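Local coordinates for protein phosphonate monoester hydrolase (Ruegeria pomeroyi, PDB 4UPK) that belongs to the sulfatase family of hydrolases within the alkaline phosphatase clan and is built as an assembly of four chains, at residues Tyr76-Pro81 with Pro388-Asp393; Gln429-Glu434 with Ile461-Arg466; Phe467-Phe472 with Arg504-Met509; Pro478-His483 with Arg490-Asp495. All blocks are in the same frame, centred on the assembly; numbering follows the deposited sequence.

Contact 1 (Tyr76-Pro81 with Pro388-Asp393)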
loop_
_atom_site.group_PDB
_atom_site.type_symbol
_atom_site.label_atom_id
_atom_site.label_comp_id
_atom_site.label_asym_id
_atom_site.label_seq_id
_atom_site.Cartn_x
_atom_site.Cartn_y
_atom_site.Cartn_z
ATOM N N TYR A 76 16.122 14.175 29.590
ATOM C CA TYR A 76 15.262 15.229 29.073
ATOM C C TYR A 76 14.388 14.783 27.938
ATOM O O TYR A 76 14.825 14.029 27.078
ATOM C CB TYR A 76 16.123 16.442 28.633
ATOM C CG TYR A 76 16.837 17.120 29.781
ATOM C CD1 TYR A 76 18.044 16.626 30.271
ATOM C CD2 TYR A 76 16.302 18.249 30.395
ATOM C CE1 TYR A 76 18.649 17.176 31.404
ATOM C CE2 TYR A 76 16.930 18.838 31.500
ATOM C CZ TYR A 76 18.107 18.295 31.995
ATOM O OH TYR A 76 18.763 18.852 33.071
ATOM N N SER A 77 13.141 15.282 27.924
ATOM C CA SER A 77 12.208 15.066 26.819
ATOM C C SER A 77 12.793 15.853 25.606
ATOM O O SER A 77 13.305 16.955 25.810
ATOM C CB SER A 77 10.831 15.609 27.189
ATOM O OG SER A 77 9.943 15.414 26.103
ATOM N N VAL A 78 12.774 15.287 24.382
ATOM C CA VAL A 78 13.313 15.967 23.195
ATOM C C VAL A 78 12.286 16.891 22.555
ATOM O O VAL A 78 12.609 17.648 21.634
ATOM C CB VAL A 78 13.993 15.029 22.155
ATOM C CG1 VAL A 78 14.991 14.096 22.817
ATOM C CG2 VAL A 78 12.963 14.246 21.333
ATOM N N THR A 79 11.041 16.825 23.024
ATOM C CA THR A 79 9.988 17.687 22.498
ATOM C C THR A 79 8.823 17.810 23.426
ATOM O O THR A 79 8.730 17.062 24.384
ATOM C CB THR A 79 9.627 17.397 21.022
ATOM O OG1 THR A 79 8.795 18.446 20.526
ATOM C CG2 THR A 79 8.975 16.062 20.835
ATOM N N ASN A 80 7.926 18.745 23.115
ATOM C CA ASN A 80 6.725 19.021 23.876
ATOM C C ASN A 80 5.618 19.610 22.963
ATOM O O ASN A 80 5.930 20.192 21.899
ATOM C CB ASN A 80 7.053 19.987 25.019
ATOM C CG ASN A 80 7.131 19.321 26.356
ATOM O OD1 ASN A 80 6.241 18.573 26.734
ATOM N ND2 ASN A 80 8.145 19.645 27.130
ATOM N N PRO A 81 4.324 19.450 23.342
ATOM C CA PRO A 81 3.794 18.779 24.543
ATOM C C PRO A 81 3.608 17.267 24.401
ATOM O O PRO A 81 4.400 16.617 23.734
ATOM C CB PRO A 81 2.531 19.585 24.874
ATOM C CG PRO A 81 2.160 20.323 23.588
ATOM C CD PRO A 81 3.224 20.012 22.547
ATOM N N PRO A 388 24.157 13.135 29.795
ATOM C CA PRO A 388 22.863 13.567 29.219
ATOM C C PRO A 388 22.196 12.445 28.423
ATOM O O PRO A 388 22.788 11.864 27.508
ATOM C CB PRO A 388 23.240 14.750 28.299
ATOM C CG PRO A 388 24.635 15.098 28.647
ATOM C CD PRO A 388 25.278 13.833 29.137
ATOM N N THR A 389 20.971 12.125 28.806
ATOM C CA THR A 389 20.160 11.110 28.134
ATOM C C THR A 389 18.912 11.792 27.608
ATOM O O THR A 389 18.514 12.841 28.119
ATOM C CB THR A 389 19.937 9.835 28.996
ATOM O OG1 THR A 389 19.232 10.167 30.184
ATOM C CG2 THR A 389 21.248 9.107 29.349
ATOM N N GLU A 390 18.338 11.227 26.536
ATOM C CA GLU A 390 17.179 11.779 25.857
ATOM C C GLU A 390 16.059 10.768 25.771
ATOM O O GLU A 390 16.311 9.569 25.787
ATOM C CB GLU A 390 17.589 12.276 24.464
ATOM C CG GLU A 390 18.444 13.531 24.516
ATOM C CD GLU A 390 18.941 14.054 23.195
ATOM O OE1 GLU A 390 18.721 13.363 22.181
ATOM O OE2 GLU A 390 19.553 15.145 23.168
ATOM N N SER A 391 14.811 11.264 25.668
ATOM C CA SER A 391 13.597 10.441 25.611
ATOM C C SER A 391 13.597 9.451 24.435
ATOM O O SER A 391 12.975 8.391 24.512
ATOM C CB SER A 391 12.361 11.337 25.585
ATOM O OG SER A 391 12.382 12.190 24.453
ATOM N N ILE A 392 14.321 9.804 23.351
ATOM C CA ILE A 392 14.478 9.013 22.129
ATOM C C ILE A 392 15.385 7.789 22.313
ATOM O O ILE A 392 15.414 6.925 21.448
ATOM C CB ILE A 392 14.935 9.919 20.957
ATOM C CG1 ILE A 392 16.290 10.612 21.263
ATOM C CG2 ILE A 392 13.831 10.913 20.597
ATOM C CD1 ILE A 392 17.010 11.152 20.055
ATOM N N ASP A 393 16.102 7.712 23.457
ATOM C CA ASP A 393 16.998 6.606 23.813
ATOM C C ASP A 393 16.257 5.385 24.377
ATOM O O ASP A 393 16.862 4.331 24.548
ATOM C CB ASP A 393 18.039 7.083 24.844
ATOM C CG ASP A 393 18.972 8.184 24.389
ATOM O OD1 ASP A 393 19.076 8.415 23.147
ATOM O OD2 ASP A 393 19.604 8.814 25.259
HETATM O O HOH W 1 9.864 13.034 24.169
#
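CG1 of Val78 stands over one face of the Glu390 carboxylate, 4.0 Å from CD, and the same methyl also packs on CB and CG of that side chain. The carboxylate oxygens have partners of their own, OE1 the hydroxyl of Tyr94 and OE2 the backbone N of Phe432, which together should limit its rotation. The ring of Tyr76 has the carbonyl oxygen of Thr389 at its edge, near the ring plane. A second carboxylate, that of Asp393, is met from above its plane (61° out of it) by the N-H of Glu390, with N to OD2 at 3.0 Å. Between the backbones, Tyr76 N donates to Thr389 O at 3.1 Å and Ser391 N donates to Tyr76 O at 3.1 Å. This is a short parallel bridge between the ends of strands 70-76 and 388-390, on the central mixed sheet of the sulfatase fold. Past it residues 77-81 leave the sheet toward helix 82-91, while residues 391-393 tighten into a 3-10 turn. Ser391 follows the departing loop: with OG between the backbone N and carbonyl carbon (chi1 60°), its hydroxyl accepts from Val78 N at 3.1 Å. The same OG shares a water with Ser77 OG, 2.7 Å from Ser391 OG; Ser77 OG in turn donates to Thr79 O at 2.7 Å and is bonded to Ser85 of helix 82-91. The other methyl of Val78, CG2, meets CG2 of Ile392 at 3.5 Å, the two side chains crossing at about a right angle.

Contact 2 (Gln429-Glu434 with Ile461-Arg466)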
loop_
_atom_site.group_PDB
_atom_site.type_symbol
_atom_site.label_atom_id
_atom_site.label_comp_id
_atom_site.label_asym_id
_atom_site.label_seq_id
_atom_site.Cartn_x
_atom_site.Cartn_y
_atom_site.Cartn_z
ATOM N N GLN A 429 27.249 14.929 24.681
ATOM C CA GLN A 429 27.854 15.881 25.620
ATOM C C GLN A 429 26.908 17.072 25.920
ATOM O O GLN A 429 27.216 17.966 26.713
ATOM C CB GLN A 429 29.254 16.296 25.181
ATOM C CG GLN A 429 30.262 15.182 25.475
ATOM C CD GLN A 429 31.669 15.597 25.196
ATOM O OE1 GLN A 429 32.205 15.352 24.108
ATOM N NE2 GLN A 429 32.301 16.221 26.180
ATOM N N TYR A 430 25.734 17.035 25.285
ATOM C CA TYR A 430 24.666 18.017 25.387
ATOM C C TYR A 430 23.349 17.307 25.078
ATOM O O TYR A 430 23.357 16.262 24.437
ATOM C CB TYR A 430 24.890 19.181 24.378
ATOM C CG TYR A 430 24.852 18.760 22.931
ATOM C CD1 TYR A 430 23.643 18.655 22.246
ATOM C CD2 TYR A 430 26.016 18.426 22.252
ATOM C CE1 TYR A 430 23.597 18.224 20.920
ATOM C CE2 TYR A 430 25.985 18.000 20.927
ATOM C CZ TYR A 430 24.773 17.904 20.261
ATOM O OH TYR A 430 24.757 17.458 18.956
ATOM N N SER A 431 22.222 17.889 25.492
ATOM C CA SER A 431 20.901 17.356 25.158
ATOM C C SER A 431 20.177 18.373 24.266
ATOM O O SER A 431 20.521 19.561 24.225
ATOM C CB SER A 431 20.102 16.985 26.410
ATOM O OG SER A 431 19.762 18.134 27.169
ATOM N N PHE A 432 19.218 17.890 23.503
ATOM C CA PHE A 432 18.509 18.708 22.540
ATOM C C PHE A 432 16.970 18.534 22.643
ATOM O O PHE A 432 16.462 17.403 22.621
ATOM C CB PHE A 432 19.032 18.338 21.128
ATOM C CG PHE A 432 18.410 19.088 19.985
ATOM C CD1 PHE A 432 18.919 20.319 19.581
ATOM C CD2 PHE A 432 17.346 18.545 19.277
ATOM C CE1 PHE A 432 18.371 20.994 18.501
ATOM C CE2 PHE A 432 16.803 19.214 18.196
ATOM C CZ PHE A 432 17.304 20.443 17.826
ATOM N N SER A 433 16.247 19.653 22.700
ATOM C CA SER A 433 14.781 19.664 22.745
ATOM C C SER A 433 14.204 20.625 21.715
ATOM O O SER A 433 14.865 21.567 21.320
ATOM C CB SER A 433 14.263 20.017 24.144
ATOM O OG SER A 433 14.768 19.106 25.101
ATOM N N GLU A 434 12.976 20.376 21.282
ATOM C CA GLU A 434 12.265 21.196 20.310
ATOM C C GLU A 434 10.840 21.511 20.780
ATOM O O GLU A 434 10.233 20.751 21.543
ATOM C CB GLU A 434 12.194 20.493 18.943
ATOM C CG GLU A 434 13.516 20.374 18.215
ATOM C CD GLU A 434 13.378 19.687 16.874
ATOM O OE1 GLU A 434 12.996 20.363 15.893
ATOM O OE2 GLU A 434 13.499 18.444 16.837
ATOM N N ILE A 461 16.275 23.951 21.761
ATOM C CA ILE A 461 17.017 24.099 23.029
ATOM C C ILE A 461 18.254 23.171 23.016
ATOM O O ILE A 461 18.122 21.991 22.702
ATOM C CB ILE A 461 16.106 23.814 24.272
ATOM C CG1 ILE A 461 14.790 24.663 24.267
ATOM C CG2 ILE A 461 16.878 23.961 25.602
ATOM C CD1 ILE A 461 13.575 23.979 24.813
ATOM N N LEU A 462 19.439 23.701 23.358
ATOM C CA LEU A 462 20.665 22.910 23.473
ATOM C C LEU A 462 21.219 23.067 24.894
ATOM O O LEU A 462 21.551 24.174 25.294
ATOM C CB LEU A 462 21.726 23.273 22.393
ATOM C CG LEU A 462 22.942 22.335 22.326
ATOM C CD1 LEU A 462 23.299 22.007 20.898
ATOM C CD2 LEU A 462 24.151 22.921 23.058
ATOM N N ARG A 463 21.302 21.969 25.647
ATOM C CA ARG A 463 21.791 21.977 27.026
ATOM C C ARG A 463 23.201 21.468 27.070
ATOM O O ARG A 463 23.441 20.274 26.949
ATOM C CB ARG A 463 20.891 21.172 27.976
ATOM C CG ARG A 463 19.459 21.688 28.036
ATOM C CD ARG A 463 18.571 20.773 28.818
ATOM N NE ARG A 463 17.166 21.063 28.541
ATOM C CZ ARG A 463 16.447 20.460 27.601
ATOM N NH1 ARG A 463 16.981 19.492 26.864
ATOM N NH2 ARG A 463 15.183 20.813 27.397
ATOM N N ASP A 464 24.134 22.393 27.211
ATOM C CA ASP A 464 25.560 22.159 27.324
ATOM C C ASP A 464 25.855 22.061 28.840
ATOM O O ASP A 464 24.992 22.409 29.655
ATOM C CB ASP A 464 26.254 23.354 26.622
ATOM C CG ASP A 464 27.720 23.576 26.859
ATOM O OD1 ASP A 464 28.525 22.783 26.350
ATOM O OD2 ASP A 464 28.064 24.592 27.479
ATOM N N ALA A 465 27.039 21.557 29.218
ATOM C CA ALA A 465 27.457 21.416 30.626
ATOM C C ALA A 465 27.358 22.744 31.432
ATOM O O ALA A 465 27.011 22.733 32.620
ATOM C CB ALA A 465 28.877 20.871 30.691
ATOM N N ARG A 466 27.654 23.880 30.757
ATOM C CA ARG A 466 27.620 25.223 31.318
ATOM C C ARG A 466 26.409 26.062 30.831
ATOM O O ARG A 466 25.765 26.734 31.629
ATOM C CB ARG A 466 28.938 25.959 31.004
ATOM C CG ARG A 466 28.967 27.365 31.593
ATOM C CD ARG A 466 30.264 28.068 31.385
ATOM N NE ARG A 466 30.132 29.465 31.781
ATOM C CZ ARG A 466 30.914 30.443 31.353
ATOM N NH1 ARG A 466 31.899 30.192 30.505
ATOM N NH2 ARG A 466 30.703 31.684 31.749
HETATM O O HOH W 2 28.864 19.984 27.267
#
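Arg463 lies along Ser431 and ends on Ser433: CG stands anti to the carbonyl carbon (chi1 -60°) and the chain is extended as far as NE. Its CB is 3.3 Å from Ser431 OG, CG passes a little farther off, and CD returns to 3.3 Å from the same OG. NE turns to a salt bridge with Asp365. At the tip NH1 donates to Ser431 OG at 3.1 Å, and NH1 and NH2 together grip Ser433 OG end-on, NH1 at 2.9 Å. Both hydroxyls sit at the guanidinium edge, only 5° out of its plane, while CG2 of Ile461 lies over one face, offset toward its rim. Ser433 OG is further bonded to Ser77 O. On the opposite face of the strand pair, CD1 of Leu462 rests over the ring of Tyr430, 4.0 Å from the centroid and 28° off the ring normal; Tyr430 OH reaches His512. Paired N-H and C=O groups link Ser431 with Arg463 and Ser433 with Ile461; Phe432 and Leu462 form the non-hydrogen-bonded pair between. The result is a regular antiparallel ladder in the small four-stranded sheet found toward the C-terminus of sulfatases.

Contact 3 (Phe467-Phe472 with Arg504-Met509)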
loop_
_atom_site.group_PDB
_atom_site.type_symbol
_atom_site.label_atom_id
_atom_site.label_comp_id
_atom_site.label_asym_id
_atom_site.label_seq_id
_atom_site.Cartn_x
_atom_site.Cartn_y
_atom_site.Cartn_z
ATOM N N PHE A 467 26.141 26.059 29.527
ATOM C CA PHE A 467 25.073 26.884 28.986
ATOM C C PHE A 467 23.856 26.157 28.475
ATOM O O PHE A 467 23.897 24.960 28.175
ATOM C CB PHE A 467 25.619 27.764 27.854
ATOM C CG PHE A 467 26.691 28.773 28.203
ATOM C CD1 PHE A 467 26.353 30.037 28.668
ATOM C CD2 PHE A 467 28.032 28.493 27.975
ATOM C CE1 PHE A 467 27.343 30.994 28.942
ATOM C CE2 PHE A 467 29.019 29.451 28.246
ATOM C CZ PHE A 467 28.665 30.687 28.754
ATOM N N THR A 468 22.756 26.920 28.349
ATOM C CA THR A 468 21.514 26.513 27.701
ATOM C C THR A 468 21.232 27.599 26.679
ATOM O O THR A 468 21.190 28.780 27.019
ATOM C CB THR A 468 20.353 26.259 28.673
ATOM O OG1 THR A 468 20.694 25.172 29.522
ATOM C CG2 THR A 468 19.038 25.932 27.943
ATOM N N LEU A 469 21.111 27.192 25.432
ATOM C CA LEU A 469 20.828 28.065 24.309
ATOM C C LEU A 469 19.410 27.766 23.784
ATOM O O LEU A 469 19.036 26.600 23.641
ATOM C CB LEU A 469 21.884 27.850 23.190
ATOM C CG LEU A 469 21.571 28.478 21.815
ATOM C CD1 LEU A 469 21.873 29.972 21.785
ATOM C CD2 LEU A 469 22.305 27.786 20.759
ATOM N N VAL A 470 18.635 28.835 23.503
ATOM C CA VAL A 470 17.307 28.758 22.909
ATOM C C VAL A 470 17.370 29.540 21.586
ATOM O O VAL A 470 17.780 30.697 21.576
ATOM C CB VAL A 470 16.166 29.259 23.835
ATOM C CG1 VAL A 470 14.812 29.227 23.123
ATOM C CG2 VAL A 470 16.107 28.461 25.151
ATOM N N GLU A 471 16.985 28.896 20.464
ATOM C CA GLU A 471 16.950 29.547 19.150
ATOM C C GLU A 471 15.582 29.379 18.522
ATOM O O GLU A 471 15.019 28.281 18.556
ATOM C CB GLU A 471 18.035 28.986 18.221
ATOM C CG GLU A 471 19.453 29.342 18.651
ATOM C CD GLU A 471 19.999 30.674 18.179
ATOM O OE1 GLU A 471 19.214 31.510 17.669
ATOM O OE2 GLU A 471 21.229 30.871 18.309
ATOM N N PHE A 472 15.057 30.460 17.939
ATOM C CA PHE A 472 13.746 30.506 17.266
ATOM C C PHE A 472 13.882 30.521 15.732
ATOM O O PHE A 472 14.774 31.177 15.209
ATOM C CB PHE A 472 12.993 31.793 17.689
ATOM C CG PHE A 472 12.647 31.840 19.153
ATOM C CD1 PHE A 472 13.541 32.369 20.081
ATOM C CD2 PHE A 472 11.447 31.317 19.614
ATOM C CE1 PHE A 472 13.237 32.376 21.434
ATOM C CE2 PHE A 472 11.135 31.344 20.974
ATOM C CZ PHE A 472 12.026 31.881 21.870
ATOM N N ARG A 504 29.389 29.932 19.317
ATOM C CA ARG A 504 29.911 28.569 19.462
ATOM C C ARG A 504 28.785 27.546 19.696
ATOM O O ARG A 504 28.771 26.483 19.054
ATOM C CB ARG A 504 30.958 28.521 20.602
ATOM C CG ARG A 504 31.524 27.116 20.894
ATOM C CD ARG A 504 32.510 27.097 22.050
ATOM N NE ARG A 504 31.992 27.786 23.232
ATOM C CZ ARG A 504 31.268 27.220 24.189
ATOM N NH1 ARG A 504 30.979 25.923 24.138
ATOM N NH2 ARG A 504 30.829 27.943 25.207
ATOM N N LEU A 505 27.839 27.872 20.616
ATOM C CA LEU A 505 26.696 27.003 20.933
ATOM C C LEU A 505 25.701 26.894 19.786
ATOM O O LEU A 505 25.149 25.815 19.558
ATOM C CB LEU A 505 25.989 27.445 22.219
ATOM C CG LEU A 505 26.761 27.198 23.501
ATOM C CD1 LEU A 505 26.329 28.144 24.535
ATOM C CD2 LEU A 505 26.611 25.765 23.972
ATOM N N SER A 506 25.458 28.015 19.080
ATOM C CA SER A 506 24.563 28.068 17.922
ATOM C C SER A 506 25.128 27.236 16.741
ATOM O O SER A 506 24.353 26.582 16.033
ATOM C CB SER A 506 24.297 29.518 17.528
ATOM O OG SER A 506 23.030 29.639 16.909
ATOM N N ARG A 507 26.471 27.197 16.579
ATOM C CA ARG A 507 27.098 26.358 15.540
ATOM C C ARG A 507 26.947 24.890 15.929
ATOM O O ARG A 507 26.639 24.048 15.073
ATOM C CB ARG A 507 28.567 26.739 15.282
ATOM C CG ARG A 507 29.278 25.897 14.193
ATOM C CD ARG A 507 30.240 26.683 13.304
ATOM N NE ARG A 507 30.743 27.885 13.955
ATOM C CZ ARG A 507 30.547 29.113 13.510
ATOM N NH1 ARG A 507 29.919 29.316 12.362
ATOM N NH2 ARG A 507 30.984 30.152 14.205
ATOM N N GLN A 508 27.099 24.606 17.231
ATOM C CA GLN A 508 26.885 23.280 17.809
ATOM C C GLN A 508 25.421 22.838 17.584
ATOM O O GLN A 508 25.181 21.683 17.241
ATOM C CB GLN A 508 27.245 23.302 19.304
ATOM C CG GLN A 508 27.290 21.935 19.957
ATOM C CD GLN A 508 28.186 21.909 21.161
ATOM O OE1 GLN A 508 28.332 22.905 21.888
ATOM N NE2 GLN A 508 28.792 20.755 21.396
ATOM N N MET A 509 24.460 23.769 17.728
ATOM C CA MET A 509 23.031 23.527 17.464
ATOM C C MET A 509 22.765 23.302 15.979
ATOM O O MET A 509 21.974 22.418 15.633
ATOM C CB MET A 509 22.153 24.668 18.008
ATOM C CG MET A 509 20.668 24.413 17.811
ATOM S SD MET A 509 19.570 25.747 18.330
ATOM C CE MET A 509 19.403 25.338 20.089
#
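Leu469 presses CD2 against the helix backbone, 3.6 Å from Ser506 N, in the middle of an apolar row. To one side, CD1 of Leu505 settles against CB of Phe467 at 3.4 Å, the two side chains crossing at about a right angle. To the other, CE of Met509 lies 3.9 Å from CD2 of Leu469, and its SD touches CB of Glu471 at 3.6 Å. A bend at chi3 of Met509 (-85°) turns the methyl toward Leu469. The polar link is at the far end: Ser506 OG donates to Glu471 OE2 at 2.6 Å, arriving from above the carboxylate plane, 52° out of it. Glu471, bent at chi2, brings its carboxylate over to the helix. Outside the two segments, Arg507 of the second subunit forms a salt bridge to the same OE2, a charge that would favour the ionised carboxylate. Near Phe467, the guanidinium of Arg504 brings its edge to CE2, with NH2 3.8 Å from that atom, and is steered by a salt bridge to Asp501 one turn earlier. Strand 467-472 runs between strands 458-463 and 479-482, and helix 499-515 crosses one face of that sheet; the axes of 467-472 and 504-509 approach to 9.2 Å at 65°.

Contact 4 (Pro478-His483 with Arg490-Asp495)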
loop_
_atom_site.group_PDB
_atom_site.type_symbol
_atom_site.label_atom_id
_atom_site.label_comp_id
_atom_site.label_asym_id
_atom_site.label_seq_id
_atom_site.Cartn_x
_atom_site.Cartn_y
_atom_site.Cartn_z
ATOM N N PRO A 478 17.856 34.911 20.334
ATOM C CA PRO A 478 18.148 33.734 21.161
ATOM C C PRO A 478 18.112 34.015 22.668
ATOM O O PRO A 478 18.088 35.177 23.099
ATOM C CB PRO A 478 19.570 33.347 20.733
ATOM C CG PRO A 478 20.164 34.572 20.173
ATOM C CD PRO A 478 19.039 35.339 19.555
ATOM N N MET A 479 18.101 32.941 23.461
ATOM C CA MET A 479 18.220 33.015 24.902
ATOM C C MET A 479 19.511 32.304 25.256
ATOM O O MET A 479 19.890 31.340 24.601
ATOM C CB MET A 479 17.038 32.350 25.655
ATOM C CG MET A 479 15.680 32.784 25.187
ATOM S SD MET A 479 14.413 32.267 26.334
ATOM C CE MET A 479 12.967 32.344 25.320
ATOM N N LEU A 480 20.190 32.784 26.266
ATOM C CA LEU A 480 21.406 32.147 26.746
ATOM C C LEU A 480 21.432 32.177 28.271
ATOM O O LEU A 480 21.375 33.243 28.852
ATOM C CB LEU A 480 22.657 32.757 26.133
ATOM C CG LEU A 480 23.967 32.012 26.441
ATOM C CD1 LEU A 480 24.015 30.674 25.741
ATOM C CD2 LEU A 480 25.169 32.879 26.090
ATOM N N PHE A 481 21.469 30.983 28.901
ATOM C CA PHE A 481 21.492 30.818 30.345
ATOM C C PHE A 481 22.806 30.171 30.768
ATOM O O PHE A 481 23.122 29.078 30.329
ATOM C CB PHE A 481 20.260 30.011 30.836
ATOM C CG PHE A 481 18.938 30.500 30.276
ATOM C CD1 PHE A 481 18.455 31.768 30.592
ATOM C CD2 PHE A 481 18.166 29.686 29.459
ATOM C CE1 PHE A 481 17.241 32.227 30.069
ATOM C CE2 PHE A 481 16.938 30.136 28.953
ATOM C CZ PHE A 481 16.481 31.402 29.265
ATOM N N ASP A 482 23.584 30.872 31.595
ATOM C CA ASP A 482 24.858 30.409 32.129
ATOM C C ASP A 482 24.636 29.734 33.504
ATOM O O ASP A 482 24.263 30.404 34.472
ATOM C CB ASP A 482 25.827 31.603 32.235
ATOM C CG ASP A 482 27.232 31.303 32.747
ATOM O OD1 ASP A 482 27.562 30.098 32.944
ATOM O OD2 ASP A 482 27.988 32.269 32.990
ATOM N N HIS A 483 24.885 28.419 33.585
ATOM C CA HIS A 483 24.739 27.658 34.817
ATOM C C HIS A 483 25.878 27.859 35.845
ATOM O O HIS A 483 25.756 27.422 36.988
ATOM C CB HIS A 483 24.332 26.194 34.559
ATOM C CG HIS A 483 23.081 26.062 33.724
ATOM N ND1 HIS A 483 21.821 26.395 34.229
ATOM C CD2 HIS A 483 22.937 25.653 32.439
ATOM C CE1 HIS A 483 20.965 26.171 33.244
ATOM N NE2 HIS A 483 21.589 25.726 32.143
ATOM N N ARG A 490 18.423 34.493 34.367
ATOM C CA ARG A 490 18.887 35.619 33.576
ATOM C C ARG A 490 19.251 35.204 32.158
ATOM O O ARG A 490 20.158 34.393 31.958
ATOM C CB ARG A 490 20.061 36.364 34.272
ATOM C CG ARG A 490 20.423 37.700 33.599
ATOM C CD ARG A 490 21.616 38.413 34.213
ATOM N NE ARG A 490 22.794 37.552 34.381
ATOM C CZ ARG A 490 23.881 37.871 35.078
ATOM N NH1 ARG A 490 23.958 39.042 35.701
ATOM N NH2 ARG A 490 24.887 37.011 35.180
ATOM N N ASN A 491 18.558 35.795 31.169
ATOM C CA ASN A 491 18.897 35.595 29.764
ATOM C C ASN A 491 20.085 36.545 29.474
ATOM O O ASN A 491 19.924 37.772 29.507
ATOM C CB ASN A 491 17.686 35.858 28.835
ATOM C CG ASN A 491 18.018 35.982 27.371
ATOM O OD1 ASN A 491 19.048 35.492 26.903
ATOM N ND2 ASN A 491 17.144 36.630 26.608
ATOM N N VAL A 492 21.273 35.964 29.214
ATOM C CA VAL A 492 22.506 36.711 28.963
ATOM C C VAL A 492 22.913 36.809 27.477
ATOM O O VAL A 492 24.036 37.222 27.194
ATOM C CB VAL A 492 23.677 36.262 29.892
ATOM C CG1 VAL A 492 23.352 36.520 31.360
ATOM C CG2 VAL A 492 24.057 34.801 29.676
ATOM N N ALA A 493 22.004 36.459 26.533
ATOM C CA ALA A 493 22.284 36.489 25.089
ATOM C C ALA A 493 22.660 37.869 24.514
ATOM O O ALA A 493 23.371 37.937 23.511
ATOM C CB ALA A 493 21.136 35.860 24.301
ATOM N N GLY A 494 22.180 38.948 25.128
ATOM C CA GLY A 494 22.488 40.309 24.682
ATOM C C GLY A 494 23.783 40.881 25.248
ATOM O O GLY A 494 24.219 41.957 24.834
ATOM N N ASP A 495 24.405 40.170 26.201
ATOM C CA ASP A 495 25.656 40.586 26.845
ATOM C C ASP A 495 26.845 40.387 25.877
ATOM O O ASP A 495 27.096 39.250 25.455
ATOM C CB ASP A 495 25.854 39.805 28.153
ATOM C CG ASP A 495 26.939 40.285 29.098
ATOM O OD1 ASP A 495 27.839 41.027 28.653
ATOM O OD2 ASP A 495 26.922 39.873 30.273
HETATM O O HOH W 3 17.664 37.704 23.803
HETATM O O HOH W 4 22.366 33.197 33.068
#
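Val492 N donates to Leu480 O at 2.7 Å, and round this bond the contact is closely packed. Beside it the side-chain oxygen of Asn491 takes two backbone N-H groups, Leu480 N at 3.0 Å and Ala493 N at 3.1 Å from OD1. They come from opposite faces of the amide, both tilted well out of its plane, so the group is clamped between them. With CG opposite the backbone N (chi1 167°), the Asn491 amide extends along the strand to reach Leu480 N. CB of Ala493 then sits 3.9 Å from CB of Leu480 and 3.3 Å from Pro478 O. The ring of Phe481 has Arg490 O at its edge, 3.4 Å from CD1, and its CE1 touches Asn491 CA. Toward either end, water takes over: one molecule joins Pro478 O to Asn491 ND2, which also bonds Glu276 O, and another bridges Asp482 N and Arg490 O, 2.7 Å from the latter. Arg490 is exposed and pairs with Glu486, while Asp482 is paired with Arg466. Strand 479-482 is an outermost strand of its sheet within the chain; on it lies a loop segment with an Asx turn at Asn491, running into a type I beta turn from Val492 to Asp495.

Contact 1 is the most central, about 8 Å between its centre and that of the chain; contacts 2, 3 and 4 lie successively farther out, at about 17, 23 and 26 Å. Contacts 1 to 3 are buried, contact 4 only partly so. Contact 1 belongs to the mixed sheet, whereas the other three share the four-stranded antiparallel sheet. The loop leaving the mixed sheet meets the small sheet, where Val78 O probably accepts from Glu434 N and Ser77 O from Ser433 OG. Chemistry shifts with place: hydroxyl and carboxylate networks inside, apolar helix packing and an intersubunit salt bridge at contact 3, an Asn side chain and two waters tying a loop to the edge strand at contact 4.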